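Local atomic coordinates of extracellular ligand-binding receptor (Rhodopseudomonas palustris, PDB entry 3SG0), a protein that binds benzoylformate (phenylglyoxylate) and probably delivers such aromatic acids for uptake as a periplasmic solute-binding protein of the leucine-binding family. Residues Ser48-Ala53 and Asp293-Ala298; Thr114-Met119 and Lys134-Val139; Val140-Ile145 and Asn363-Asp368; Gly308-Asp313 and Leu352-Ser357. All blocks are in the same frame, centred on the assembly; numbering follows the deposited sequence.

Interaction 1: Ser48-Ala53 and Asp293-Ala298; sequences SKTVAA and DAYKAA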
# COMPACT_ATOMS: atom_id res chain seq x y z
N SER A 48 -12.08 -4.78 2.55
CA SER A 48 -13.20 -5.59 3.01
C SER A 48 -14.29 -5.68 1.94
O SER A 48 -14.88 -6.73 1.72
CB SER A 48 -13.78 -4.99 4.29
OG SER A 48 -14.81 -5.81 4.81
N LYS A 49 -14.55 -4.56 1.26
CA LYS A 49 -15.58 -4.51 0.23
C LYS A 49 -15.18 -5.18 -1.06
O LYS A 49 -16.03 -5.55 -1.88
CB LYS A 49 -16.00 -3.07 -0.03
CG LYS A 49 -16.71 -2.42 1.14
CD LYS A 49 -17.05 -0.96 0.88
CE LYS A 49 -17.57 -0.29 2.15
NZ LYS A 49 -17.71 1.18 1.96
N THR A 50 -13.88 -5.37 -1.25
CA THR A 50 -13.36 -6.03 -2.44
C THR A 50 -13.49 -7.55 -2.38
O THR A 50 -13.54 -8.21 -3.41
CB THR A 50 -11.90 -5.59 -2.69
OG1 THR A 50 -11.89 -4.19 -2.98
CG2 THR A 50 -11.25 -6.35 -3.83
N VAL A 51 -13.59 -8.10 -1.17
CA VAL A 51 -13.64 -9.56 -1.02
C VAL A 51 -14.74 -10.18 -1.88
O VAL A 51 -14.50 -11.19 -2.55
CB VAL A 51 -13.83 -9.97 0.46
CG1 VAL A 51 -13.97 -11.48 0.59
CG2 VAL A 51 -12.65 -9.47 1.30
N ALA A 52 -15.92 -9.57 -1.90
CA ALA A 52 -17.05 -10.11 -2.64
C ALA A 52 -16.84 -10.12 -4.15
O ALA A 52 -17.59 -10.78 -4.88
CB ALA A 52 -18.32 -9.35 -2.28
N ALA A 53 -15.85 -9.37 -4.62
CA ALA A 53 -15.56 -9.27 -6.05
C ALA A 53 -14.53 -10.29 -6.50
O ALA A 53 -14.27 -10.42 -7.69
CB ALA A 53 -15.11 -7.86 -6.41
N ASP A 293 -14.93 -2.81 -12.58
CA ASP A 293 -16.16 -3.46 -13.01
C ASP A 293 -16.59 -4.53 -12.02
O ASP A 293 -17.77 -4.62 -11.67
CB ASP A 293 -15.99 -4.07 -14.41
CG ASP A 293 -15.80 -3.02 -15.49
OD1 ASP A 293 -16.02 -1.82 -15.21
OD2 ASP A 293 -15.44 -3.40 -16.63
N ALA A 294 -15.65 -5.34 -11.57
CA ALA A 294 -15.97 -6.40 -10.62
C ALA A 294 -16.40 -5.82 -9.28
O ALA A 294 -17.36 -6.29 -8.67
CB ALA A 294 -14.80 -7.34 -10.45
N TYR A 295 -15.70 -4.79 -8.83
CA TYR A 295 -16.03 -4.16 -7.56
C TYR A 295 -17.43 -3.54 -7.60
O TYR A 295 -18.23 -3.73 -6.68
CB TYR A 295 -15.00 -3.09 -7.21
CG TYR A 295 -15.20 -2.43 -5.88
CD1 TYR A 295 -14.47 -2.82 -4.76
CD2 TYR A 295 -16.12 -1.38 -5.73
CE1 TYR A 295 -14.63 -2.19 -3.55
CE2 TYR A 295 -16.29 -0.75 -4.52
CZ TYR A 295 -15.55 -1.16 -3.43
OH TYR A 295 -15.68 -0.55 -2.20
N LYS A 296 -17.72 -2.79 -8.66
CA LYS A 296 -19.04 -2.18 -8.81
C LYS A 296 -20.14 -3.23 -8.82
O LYS A 296 -21.19 -3.05 -8.19
CB LYS A 296 -19.10 -1.31 -10.07
CG LYS A 296 -18.36 0.02 -9.91
CD LYS A 296 -18.55 0.91 -11.13
CE LYS A 296 -17.95 2.29 -10.89
NZ LYS A 296 -18.22 3.21 -12.02
N ALA A 297 -19.90 -4.34 -9.50
CA ALA A 297 -20.91 -5.39 -9.60
C ALA A 297 -21.21 -6.00 -8.23
O ALA A 297 -22.32 -6.46 -7.97
CB ALA A 297 -20.48 -6.46 -10.58
N ALA A 298 -20.21 -5.99 -7.35
CA ALA A 298 -20.35 -6.58 -6.02
C ALA A 298 -20.80 -5.58 -4.97
O ALA A 298 -21.19 -5.97 -3.86
CB ALA A 298 -19.04 -7.23 -5.60

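Interaction 2: Thr114-Met119 and Lys134-Val139; sequences TPLMTM and KWVYKV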
# COMPACT_ATOMS: atom_id res chain seq x y z
N THR A 114 3.40 -20.74 4.80
CA THR A 114 2.25 -20.26 4.05
C THR A 114 2.60 -18.91 3.42
O THR A 114 3.08 -18.02 4.11
CB THR A 114 1.06 -20.10 5.00
OG1 THR A 114 0.76 -21.36 5.60
CG2 THR A 114 -0.18 -19.59 4.27
N PRO A 115 2.37 -18.76 2.11
CA PRO A 115 2.65 -17.46 1.50
C PRO A 115 1.77 -16.37 2.10
O PRO A 115 0.58 -16.57 2.37
CB PRO A 115 2.28 -17.65 0.02
CG PRO A 115 2.06 -19.08 -0.18
CD PRO A 115 1.88 -19.76 1.14
N LEU A 116 2.38 -15.20 2.30
CA LEU A 116 1.72 -14.01 2.82
C LEU A 116 1.77 -12.93 1.76
O LEU A 116 2.87 -12.53 1.34
CB LEU A 116 2.43 -13.50 4.08
CG LEU A 116 1.95 -12.14 4.61
CD1 LEU A 116 0.51 -12.22 5.10
CD2 LEU A 116 2.86 -11.63 5.71
N MSE A 117 0.61 -12.46 1.31
CA MSE A 117 0.53 -11.32 0.40
C MSE A 117 0.24 -10.10 1.26
O MSE A 117 -0.91 -9.90 1.68
CB MSE A 117 -0.58 -11.51 -0.63
CG MSE A 117 -0.68 -12.90 -1.22
SE MSE A 117 0.88 -13.51 -2.18
CE MSE A 117 0.82 -12.21 -3.64
N THR A 118 1.24 -9.31 1.60
CA THR A 118 0.96 -8.14 2.42
C THR A 118 0.37 -7.02 1.57
O THR A 118 0.71 -6.90 0.39
CB THR A 118 2.21 -7.66 3.19
OG1 THR A 118 1.82 -6.60 4.07
CG2 THR A 118 3.31 -7.15 2.27
N MSE A 119 -0.51 -6.22 2.16
CA MSE A 119 -1.14 -5.11 1.45
C MSE A 119 -0.56 -3.75 1.85
O MSE A 119 -1.05 -2.71 1.41
CB MSE A 119 -2.66 -5.14 1.61
CG MSE A 119 -3.29 -6.40 1.03
SE MSE A 119 -5.21 -6.44 1.15
CE MSE A 119 -5.40 -6.73 3.07
N LYS A 134 11.13 -14.89 2.27
CA LYS A 134 10.90 -15.82 1.17
C LYS A 134 9.43 -16.16 1.03
O LYS A 134 8.98 -16.56 -0.04
CB LYS A 134 11.66 -17.13 1.36
CG LYS A 134 13.07 -17.13 0.84
CD LYS A 134 13.15 -16.97 -0.66
CE LYS A 134 14.59 -16.77 -1.01
NZ LYS A 134 14.73 -16.47 -2.44
N TRP A 135 8.69 -16.07 2.14
CA TRP A 135 7.28 -16.43 2.16
C TRP A 135 6.35 -15.24 1.90
O TRP A 135 5.14 -15.43 1.88
CB TRP A 135 6.93 -17.13 3.49
CG TRP A 135 7.58 -18.46 3.58
CD1 TRP A 135 8.77 -18.76 4.15
CD2 TRP A 135 7.10 -19.68 3.00
NE1 TRP A 135 9.06 -20.09 3.99
CE2 TRP A 135 8.05 -20.68 3.29
CE3 TRP A 135 5.95 -20.02 2.28
CZ2 TRP A 135 7.89 -22.00 2.87
CZ3 TRP A 135 5.78 -21.34 1.87
CH2 TRP A 135 6.75 -22.31 2.16
N VAL A 136 6.90 -14.05 1.70
CA VAL A 136 6.09 -12.83 1.64
C VAL A 136 6.19 -12.17 0.27
O VAL A 136 7.28 -12.05 -0.29
CB VAL A 136 6.58 -11.83 2.72
CG1 VAL A 136 5.68 -10.59 2.76
CG2 VAL A 136 6.62 -12.50 4.07
N TYR A 137 5.04 -11.74 -0.26
CA TYR A 137 4.98 -10.98 -1.51
C TYR A 137 4.24 -9.68 -1.25
O TYR A 137 3.48 -9.57 -0.28
CB TYR A 137 4.32 -11.80 -2.62
CG TYR A 137 5.16 -12.99 -2.97
CD1 TYR A 137 6.24 -12.86 -3.84
CD2 TYR A 137 4.93 -14.23 -2.41
CE1 TYR A 137 7.03 -13.94 -4.15
CE2 TYR A 137 5.73 -15.32 -2.70
CZ TYR A 137 6.79 -15.15 -3.58
OH TYR A 137 7.62 -16.21 -3.89
N LYS A 138 4.43 -8.70 -2.12
CA LYS A 138 4.00 -7.35 -1.81
C LYS A 138 3.68 -6.56 -3.07
O LYS A 138 4.59 -6.12 -3.78
CB LYS A 138 5.12 -6.66 -1.02
CG LYS A 138 4.86 -5.23 -0.62
CD LYS A 138 5.99 -4.73 0.27
CE LYS A 138 5.81 -3.29 0.69
NZ LYS A 138 5.98 -2.37 -0.46
N VAL A 139 2.40 -6.35 -3.34
CA VAL A 139 2.01 -5.64 -4.56
C VAL A 139 2.14 -4.12 -4.50
O VAL A 139 2.25 -3.50 -5.56
CB VAL A 139 0.59 -6.00 -5.03
CG1 VAL A 139 0.52 -7.48 -5.40
CG2 VAL A 139 -0.48 -5.60 -4.02
O HOH W 1 0.71 -8.38 -1.97

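Interaction 3: Val140-Ile145 and Asn363-Asp368; sequences VPNDDI and NHNGYD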
# COMPACT_ATOMS: atom_id res chain seq x y z
N VAL A 140 2.11 -3.50 -3.32
CA VAL A 140 2.28 -2.04 -3.28
C VAL A 140 3.75 -1.75 -3.49
O VAL A 140 4.59 -2.38 -2.86
CB VAL A 140 1.82 -1.47 -1.92
CG1 VAL A 140 2.13 0.02 -1.84
CG2 VAL A 140 0.33 -1.72 -1.72
N PRO A 141 4.10 -0.81 -4.39
CA PRO A 141 5.54 -0.54 -4.55
C PRO A 141 6.22 -0.10 -3.26
O PRO A 141 5.67 0.67 -2.48
CB PRO A 141 5.56 0.59 -5.59
CG PRO A 141 4.30 0.35 -6.39
CD PRO A 141 3.29 -0.04 -5.35
N ASN A 142 7.43 -0.61 -3.05
CA ASN A 142 8.21 -0.24 -1.89
C ASN A 142 8.34 1.28 -1.76
O ASN A 142 8.64 1.98 -2.73
CB ASN A 142 9.61 -0.86 -1.97
CG ASN A 142 9.61 -2.35 -1.70
OD1 ASN A 142 8.64 -2.93 -1.22
ND2 ASN A 142 10.74 -2.98 -1.99
N ASP A 143 8.17 1.77 -0.53
CA ASP A 143 8.19 3.20 -0.28
C ASP A 143 9.49 3.86 -0.65
O ASP A 143 9.50 5.05 -0.96
CB ASP A 143 7.86 3.50 1.19
CG ASP A 143 6.40 3.32 1.50
OD1 ASP A 143 5.56 3.75 0.66
OD2 ASP A 143 6.09 2.75 2.56
N ASP A 144 10.61 3.14 -0.62
CA ASP A 144 11.87 3.78 -1.00
C ASP A 144 11.87 4.23 -2.46
O ASP A 144 12.45 5.27 -2.78
CB ASP A 144 13.11 2.94 -0.62
CG ASP A 144 13.13 1.55 -1.23
OD1 ASP A 144 12.09 1.02 -1.63
OD2 ASP A 144 14.24 0.96 -1.28
N ILE A 145 11.20 3.48 -3.33
CA ILE A 145 11.06 3.87 -4.73
C ILE A 145 10.30 5.18 -4.83
O ILE A 145 10.68 6.10 -5.55
CB ILE A 145 10.30 2.78 -5.52
CG1 ILE A 145 11.09 1.47 -5.53
CG2 ILE A 145 10.02 3.25 -6.95
CD1 ILE A 145 10.28 0.28 -6.02
N ASN A 363 13.70 -10.24 -5.00
CA ASN A 363 12.77 -9.11 -5.04
C ASN A 363 11.33 -9.61 -5.07
O ASN A 363 10.82 -10.00 -6.12
CB ASN A 363 13.06 -8.21 -6.24
CG ASN A 363 12.25 -6.94 -6.19
OD1 ASN A 363 11.33 -6.81 -5.37
ND2 ASN A 363 12.56 -5.99 -7.07
N HIS A 364 10.70 -9.60 -3.90
CA HIS A 364 9.32 -10.05 -3.77
C HIS A 364 8.33 -8.88 -3.81
O HIS A 364 7.16 -9.03 -3.44
CB HIS A 364 9.15 -10.87 -2.51
CG HIS A 364 9.61 -12.29 -2.64
ND1 HIS A 364 9.24 -13.27 -1.75
CD2 HIS A 364 10.39 -12.91 -3.57
CE1 HIS A 364 9.76 -14.42 -2.11
NE2 HIS A 364 10.47 -14.23 -3.21
N ASN A 365 8.81 -7.72 -4.25
CA ASN A 365 7.98 -6.54 -4.52
C ASN A 365 7.74 -6.44 -6.03
O ASN A 365 6.60 -6.53 -6.49
CB ASN A 365 8.69 -5.31 -3.97
CG ASN A 365 7.87 -4.03 -4.07
OD1 ASN A 365 8.42 -2.97 -4.39
ND2 ASN A 365 6.58 -4.11 -3.76
N GLY A 366 8.82 -6.27 -6.79
CA GLY A 366 8.76 -6.44 -8.23
C GLY A 366 8.84 -5.19 -9.07
O GLY A 366 8.69 -5.28 -10.29
N TYR A 367 9.10 -4.04 -8.46
CA TYR A 367 9.02 -2.76 -9.17
C TYR A 367 10.33 -2.01 -9.17
O TYR A 367 11.20 -2.22 -8.33
CB TYR A 367 7.96 -1.86 -8.52
CG TYR A 367 6.63 -2.52 -8.36
CD1 TYR A 367 5.75 -2.63 -9.43
CD2 TYR A 367 6.25 -3.05 -7.13
CE1 TYR A 367 4.53 -3.24 -9.28
CE2 TYR A 367 5.04 -3.66 -6.97
CZ TYR A 367 4.18 -3.76 -8.04
OH TYR A 367 2.97 -4.38 -7.90
N ASP A 368 10.45 -1.08 -10.12
CA ASP A 368 11.55 -0.12 -10.12
C ASP A 368 10.98 1.27 -10.32
O ASP A 368 9.78 1.48 -10.15
CB ASP A 368 12.60 -0.47 -11.19
CG ASP A 368 12.01 -0.56 -12.59
OD1 ASP A 368 10.99 0.08 -12.86
OD2 ASP A 368 12.59 -1.27 -13.45
O HOH W 2 11.97 -5.76 -2.68

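Interaction 4: Gly308-Asp313 and Leu352-Ser357; sequences GVHLWD and LNNGLS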
# COMPACT_ATOMS: atom_id res chain seq x y z
N GLY A 308 -8.58 -0.97 -2.17
CA GLY A 308 -9.15 -2.25 -2.53
C GLY A 308 -8.32 -2.98 -3.57
O GLY A 308 -8.28 -4.22 -3.62
N VAL A 309 -7.65 -2.21 -4.43
CA VAL A 309 -6.87 -2.81 -5.50
C VAL A 309 -5.64 -3.53 -4.96
O VAL A 309 -5.07 -4.39 -5.64
CB VAL A 309 -6.52 -1.80 -6.62
CG1 VAL A 309 -5.12 -1.21 -6.45
CG2 VAL A 309 -6.65 -2.47 -7.98
N HIS A 310 -5.22 -3.22 -3.74
CA HIS A 310 -4.09 -3.94 -3.15
C HIS A 310 -4.50 -5.37 -2.84
O HIS A 310 -3.67 -6.29 -2.93
CB HIS A 310 -3.55 -3.17 -1.95
CG HIS A 310 -3.09 -1.81 -2.35
ND1 HIS A 310 -3.06 -0.69 -1.55
CD2 HIS A 310 -2.68 -1.42 -3.58
CE1 HIS A 310 -2.63 0.34 -2.27
NE2 HIS A 310 -2.39 -0.08 -3.50
N LEU A 311 -5.77 -5.59 -2.51
CA LEU A 311 -6.28 -6.95 -2.37
C LEU A 311 -6.44 -7.58 -3.76
O LEU A 311 -6.00 -8.70 -4.01
CB LEU A 311 -7.61 -6.94 -1.61
CG LEU A 311 -8.31 -8.30 -1.50
CD1 LEU A 311 -7.39 -9.38 -0.94
CD2 LEU A 311 -9.56 -8.16 -0.64
N TRP A 312 -7.05 -6.83 -4.68
CA TRP A 312 -7.28 -7.33 -6.03
C TRP A 312 -5.98 -7.80 -6.70
O TRP A 312 -5.90 -8.92 -7.22
CB TRP A 312 -7.95 -6.25 -6.87
CG TRP A 312 -8.30 -6.69 -8.26
CD1 TRP A 312 -7.55 -6.51 -9.38
CD2 TRP A 312 -9.48 -7.38 -8.67
NE1 TRP A 312 -8.19 -7.04 -10.47
CE2 TRP A 312 -9.39 -7.58 -10.06
CE3 TRP A 312 -10.62 -7.83 -8.00
CZ2 TRP A 312 -10.38 -8.23 -10.80
CZ3 TRP A 312 -11.61 -8.47 -8.74
CH2 TRP A 312 -11.48 -8.66 -10.12
N ASP A 313 -4.97 -6.93 -6.72
CA ASP A 313 -3.70 -7.26 -7.38
C ASP A 313 -3.02 -8.44 -6.68
O ASP A 313 -2.37 -9.26 -7.33
CB ASP A 313 -2.73 -6.06 -7.36
CG ASP A 313 -3.01 -5.00 -8.43
OD1 ASP A 313 -3.85 -5.21 -9.35
OD2 ASP A 313 -2.34 -3.94 -8.33
N LEU A 352 0.15 -4.75 -13.24
CA LEU A 352 -0.81 -4.69 -12.15
C LEU A 352 -1.28 -3.25 -12.02
O LEU A 352 -0.68 -2.34 -12.58
CB LEU A 352 -0.14 -5.12 -10.84
CG LEU A 352 0.31 -6.58 -10.75
CD1 LEU A 352 1.06 -6.83 -9.46
CD2 LEU A 352 -0.89 -7.53 -10.87
N ASN A 353 -2.34 -3.03 -11.26
CA ASN A 353 -2.75 -1.66 -10.95
C ASN A 353 -1.68 -0.89 -10.21
O ASN A 353 -1.60 0.34 -10.30
CB ASN A 353 -4.04 -1.68 -10.16
CG ASN A 353 -5.21 -2.06 -11.02
OD1 ASN A 353 -5.77 -1.22 -11.71
ND2 ASN A 353 -5.57 -3.35 -11.02
N ASN A 354 -0.84 -1.63 -9.49
CA ASN A 354 0.25 -1.05 -8.73
C ASN A 354 1.51 -0.77 -9.55
O ASN A 354 2.42 -0.12 -9.04
CB ASN A 354 0.58 -1.97 -7.54
CG ASN A 354 -0.25 -1.65 -6.32
OD1 ASN A 354 0.04 -0.70 -5.60
ND2 ASN A 354 -1.29 -2.45 -6.07
N GLY A 355 1.57 -1.25 -10.78
CA GLY A 355 2.74 -1.04 -11.62
C GLY A 355 3.12 -2.28 -12.40
O GLY A 355 2.41 -3.29 -12.37
N LEU A 356 4.24 -2.19 -13.11
CA LEU A 356 4.76 -3.31 -13.87
C LEU A 356 5.64 -4.17 -12.97
O LEU A 356 6.71 -3.73 -12.52
CB LEU A 356 5.55 -2.84 -15.09
CG LEU A 356 6.11 -3.96 -15.97
CD1 LEU A 356 4.99 -4.77 -16.61
CD2 LEU A 356 7.02 -3.38 -17.05
N SER A 357 5.18 -5.39 -12.72
CA SER A 357 5.76 -6.25 -11.71
C SER A 357 6.62 -7.37 -12.30
O SER A 357 6.16 -8.12 -13.17
CB SER A 357 4.62 -6.85 -10.91
OG SER A 357 5.08 -7.81 -9.98

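Interaction 1: Ser48-Ala53 and Asp293-Ala298
Y295 of helix 283-298 brings its ring edge to T50 and its hydroxyl to K49 of helix 41-50; in this periplasmic binding protein fold, helix 283-298 packs here on that helix and on the residues that follow it. The ring leaves CB anti to the backbone N (chi1 -177°), which carries it across to the neighbouring segment. From CB outward, CD1 is the first ring atom to touch: it lies 3.4 Å from T50 OG1, and this oxygen sits at the ring edge, close to the ring plane. T50 OG1 itself is hydrogen-bonded to P46 O one turn earlier, so it meets the tyrosine as a packing partner. CE1 touches the same OG1 and also K49 CB, which approaches the ring obliquely and lies near CZ too. At the tip, Y295 OH meets both K49 CB (3.3 Å) and K49 CD (3.4 Å), and the lysine chain beyond CD leads away. Nearer the backbones the fit is made by alanines. A53 CB points at the facing helix and sits 4.1 Å from A294 CB. N299 ND2 ties the two elements together by bonding both K49 O and Y295 O. A298 CB ends 4.0 Å from A52 CB and 4.1 Å from A53 CB.

Interaction 2: Thr114-Met119 and Lys134-Val139
L116 and V136 pair side by side in parallel strands 116-118 and 136-138, at one edge of the mixed sheet. The main chains are closely zipped here: L116 N donates to W135 O (2.8 Å), L116 O accepts from Y137 N (2.8 Å), and T118 N donates to Y137 O (2.9 Å). The side chains of L116 and V136 point the same way, against helix 99-111. On the reverse face selenomethionine M117 is folded back at chi2 and chi3 (-60° and -65°), which sets CE 3.7 Å from Y137 CB and places SE obliquely to the ring, a Met-aromatic contact; Y137 OH is anchored on R341 O. Farther along, direct pairing gives way to a single bridging water, and the fit is looser. This water donates to T118 O (2.8 Å) and accepts from V139 N (3.0 Å), joining main-chain groups that do not bond each other directly. T118 CG2 still packs on K138 CB (3.8 Å), but the lysine chain runs on toward A121, beside the ligand pocket. There NZ bonds A121 O, V140 O and N142 OD1. Three oxygen acceptors would favour a charged ammonium and hold this buried lysine in place near the bound benzoylformate.

Interaction 3: Val140-Ile145 and Asn363-Asp368
The segment leading from strand 136-138 into helix 143-156 is met by the loop 363-368 through two stacked asparagine amides, N142 and N365. Their planes are only 8° apart and the side chains slide past each other in opposite directions, with N142 CG 3.0 Å from N365 OD1. Both ends of the N365 amide bind main chain: OD1 accepts from N142 N (2.9 Å), and ND2 donates to V140 O (2.8 Å), approaching from above the carbonyl plane by 43°. CG anti to the backbone N (chi1 -175°) carries the amide across to P141 and its neighbours, spanning the main chain on either side of that proline. ND2 also reaches K138 O, and K138 NZ holds N142 OD1. Chain 140-145 passes from the lobe of strand 136-138 to that of strand 161-167, as the hinge crossovers of the leucine-binding family do, and V140 touches the bound benzoylformate. P141 CG lies over one face of the Y367 ring, 4.1 Å from its centroid, a CH-pi contact. In the first turn of helix 143-156, I145 extends CD1 to Y367 O (3.5 Å) and CG2 to D368 O (3.7 Å). N363 OD1 accepts from N365 N, an Asx turn, and from G366 N as well, which makes an Asx motif; both donors reach it from the same face of its plane. A water links N363 OD1 to N142 ND2.

Interaction 4: Gly308-Asp313 and Leu352-Ser357
D313 OD2 is gripped twice by N354, by the side-chain ND2 at 2.9 Å and by the backbone N at 3.0 Å. ND2 arrives on the anti side of the oxygen, whereas N lies nearly along its C-O axis. The other oxygen, OD1, takes N353 ND2 on its syn side at 3.0 Å, in an almost straight bond (172°), and the N353 backbone N adds a weak one. One carboxylate of helix 306-328 thus holds the type I turn L352-G355 that joins the two strands of the small antiparallel hairpin. The amides are turned differently: that of N353 lies 17° from the carboxylate plane, that of N354 stands 70° from it. V309 CG2 packs 3.3 Å from N353 ND2, which also has a weak bond to V287 O. H310, a ligand-pocket residue, lies beside the N354 amide: its ring edge brings CD2 to 3.0 Å from N354 ND2, the two side chains crossing at about a right angle. L352 CB packs on D313 OD2 at 3.5 Å. All the hydrogen-bond donors to the carboxylate across this contact are neutral N-H groups, which would favour the ionised form of the buried D313 and hold both asparagine amides in place, that of N354 beside the pocket residue H310.

Interaction 1 is the peripheral contact, partly exposed and held across its two segments by alanines and a tyrosine without a hydrogen bond; interactions 2, 3 and 4 are buried around the benzoylformate pocket. Interaction 2 is main-chain pairing within a sheet, whereas 3 and 4 use asparagine amides to fasten loops, to a chain crossover in one case and to a helix carboxylate in the other. Consecutive helices 283-298 and 306-328 bring 1 and 4 together, with A294 packed on W312. Interactions 2 and 3 join where H364 ND1 probably bonds V136 O. Y367 and P141 of interaction 3 pack on N354 of interaction 4, whose CB also touches V139 O.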